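Local atomic coordinates of MXIH (Shigella flexneri, PDB entry 2CA5), a protein that forms the needle of the type III secretion system, through which the bacterium probably delivers virulence proteins toward the host cell. Residues 31-36 and 48-53. Residues are numbered along the deposited sequence; the frame is centred on the assembly and turned at random.
Sequences TLALDK and AEYQSK
Y50 packs against A33 and L34 in a small apolar contact between the two antiparallel helices of a hairpin. Residues 31-36 lie on helix 22-39, and residues 48-53 lie on helix 44-79. The backbones come close here, with the CA atoms of A33 and Y50 5.2 Å apart. A33 points its methyl group at the facing helix. Its CB meets the edge of the tyrosine ring, 4.0 Å from Y50 CD1. L34 approaches the same ring from over one face. Its CD1 lies 4.2 Å from the ring centroid and 20° off the normal, a CH-pi contact displaced toward the rim near CE1 and CZ. L34 CB adds a contact of 3.9 Å to Y50 CE1. The ring also reaches the backbone, with Y50 CD1 3.7 Å from L34 N. Y50 has CG anti to the backbone N (chi1 177°), beside its own carbonyl carbon. L34 adopts the same first torsion, and with it the two side chains lie alongside each other and point the same way, the leucine methyl over the ring. No hydrogen bond joins the two segments, so apolar packing carries the contact. Y50 also touches L30 and L37 of helix 22-39, which extends the apolar seam along that helix. About one turn further along helix 44-79, K53 forms a salt bridge with E29, a polar link between the same two helices. The contact buries 206 Å² and lies at the surface of the monomer. It is typical of an antiparallel two-helix hairpin, the fold of type III secretion needle subunits.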
loop_
_atom_site.group_PDB
_atom_site.type_symbol
_atom_site.label_atom_id
_atom_site.label_comp_id
_atom_site.label_asym_id
_atom_site.label_seq_id
_atom_site.Cartn_x
_atom_site.Cartn_y
_atom_site.Cartn_z
ATOM N N THR A 31 6.129 9.089 5.656
ATOM C CA THR A 31 7.145 9.870 6.359
ATOM C C THR A 31 6.551 10.711 7.493
ATOM O O THR A 31 7.135 10.816 8.571
ATOM C CB THR A 31 7.960 10.759 5.396
ATOM O OG1 THR A 31 8.612 9.938 4.424
ATOM C CG2 THR A 31 9.007 11.530 6.163
ATOM N N LEU A 32 5.401 11.322 7.245
ATOM C CA LEU A 32 4.752 12.150 8.257
ATOM C C LEU A 32 4.223 11.277 9.398
ATOM O O LEU A 32 4.244 11.675 10.560
ATOM C CB LEU A 32 3.619 12.987 7.641
ATOM C CG LEU A 32 4.058 14.112 6.687
ATOM C CD1 LEU A 32 2.927 15.105 6.467
ATOM C CD2 LEU A 32 5.292 14.827 7.193
ATOM N N ALA A 33 3.774 10.072 9.068
ATOM C CA ALA A 33 3.297 9.153 10.107
ATOM C C ALA A 33 4.484 8.711 10.967
ATOM O O ALA A 33 4.376 8.584 12.187
ATOM C CB ALA A 33 2.602 7.951 9.477
ATOM N N LEU A 34 5.629 8.502 10.330
ATOM C CA LEU A 34 6.825 8.092 11.069
ATOM C C LEU A 34 7.250 9.231 11.992
ATOM O O LEU A 34 7.632 9.014 13.137
ATOM C CB LEU A 34 7.967 7.741 10.102
ATOM C CG LEU A 34 9.247 7.173 10.740
ATOM C CD1 LEU A 34 8.990 5.824 11.429
ATOM C CD2 LEU A 34 10.369 7.052 9.711
ATOM N N ASP A 35 7.157 10.451 11.479
ATOM C CA ASP A 35 7.534 11.641 12.228
ATOM C C ASP A 35 6.718 11.789 13.510
ATOM O O ASP A 35 7.258 12.101 14.571
ATOM C CB ASP A 35 7.360 12.878 11.343
ATOM C CG ASP A 35 7.819 14.152 12.020
ATOM O OD1 ASP A 35 9.045 14.320 12.201
ATOM O OD2 ASP A 35 6.951 14.980 12.367
ATOM N N LYS A 36 5.413 11.565 13.416
ATOM C CA LYS A 36 4.557 11.680 14.594
ATOM C C LYS A 36 4.923 10.624 15.628
ATOM O O LYS A 36 5.000 10.901 16.824
ATOM C CB LYS A 36 3.079 11.547 14.210
ATOM C CG LYS A 36 2.563 12.722 13.392
ATOM C CD LYS A 36 1.061 12.649 13.194
ATOM C CE LYS A 36 0.581 13.839 12.375
ATOM N NZ LYS A 36 1.389 14.009 11.132
ATOM N N ALA A 48 -0.115 2.413 15.492
ATOM C CA ALA A 48 -1.119 1.761 14.650
ATOM C C ALA A 48 -1.285 2.506 13.336
ATOM O O ALA A 48 -1.470 1.898 12.292
ATOM C CB ALA A 48 -2.465 1.671 15.380
ATOM N N GLU A 49 -1.244 3.832 13.391
ATOM C CA GLU A 49 -1.383 4.628 12.179
ATOM C C GLU A 49 -0.192 4.423 11.241
ATOM O O GLU A 49 -0.356 4.376 10.024
ATOM C CB GLU A 49 -1.573 6.110 12.514
ATOM C CG GLU A 49 -3.011 6.445 12.931
ATOM C CD GLU A 49 -3.183 7.883 13.391
ATOM O OE1 GLU A 49 -2.256 8.703 13.196
ATOM O OE2 GLU A 49 -4.253 8.193 13.955
ATOM N N TYR A 50 1.008 4.317 11.803
ATOM C CA TYR A 50 2.186 4.098 10.969
ATOM C C TYR A 50 2.118 2.711 10.327
ATOM O O TYR A 50 2.376 2.553 9.131
ATOM C CB TYR A 50 3.498 4.268 11.752
ATOM C CG TYR A 50 4.700 3.958 10.886
ATOM C CD1 TYR A 50 5.084 4.824 9.878
ATOM C CD2 TYR A 50 5.341 2.720 10.968
ATOM C CE1 TYR A 50 6.126 4.515 9.034
ATOM C CE2 TYR A 50 6.385 2.390 10.102
ATOM C CZ TYR A 50 6.765 3.296 9.139
ATOM O OH TYR A 50 7.781 2.994 8.269
ATOM N N GLN A 51 1.728 1.718 11.120
ATOM C CA GLN A 51 1.587 0.349 10.631
ATOM C C GLN A 51 0.576 0.319 9.502
ATOM O O GLN A 51 0.784 -0.331 8.486
ATOM C CB GLN A 51 1.099 -0.592 11.753
ATOM C CG GLN A 51 2.148 -0.933 12.806
ATOM C CD GLN A 51 1.560 -1.632 14.030
ATOM O OE1 GLN A 51 0.360 -1.567 14.289
ATOM N NE2 GLN A 51 2.417 -2.271 14.808
ATOM N N SER A 52 -0.550 0.993 9.705
ATOM C CA SER A 52 -1.598 1.012 8.691
ATOM C C SER A 52 -1.106 1.677 7.400
ATOM O O SER A 52 -1.352 1.191 6.293
ATOM C CB SER A 52 -2.853 1.707 9.232
ATOM O OG SER A 52 -3.760 2.009 8.188
ATOM N N LYS A 53 -0.365 2.769 7.536
ATOM C CA LYS A 53 0.161 3.439 6.353
ATOM C C LYS A 53 1.183 2.561 5.631
ATOM O O LYS A 53 1.212 2.507 4.398
ATOM C CB LYS A 53 0.770 4.794 6.714
ATOM C CG LYS A 53 1.211 5.607 5.514
ATOM C CD LYS A 53 0.048 5.912 4.569
ATOM C CE LYS A 53 -1.048 6.713 5.256
ATOM N NZ LYS A 53 -2.105 7.144 4.288
#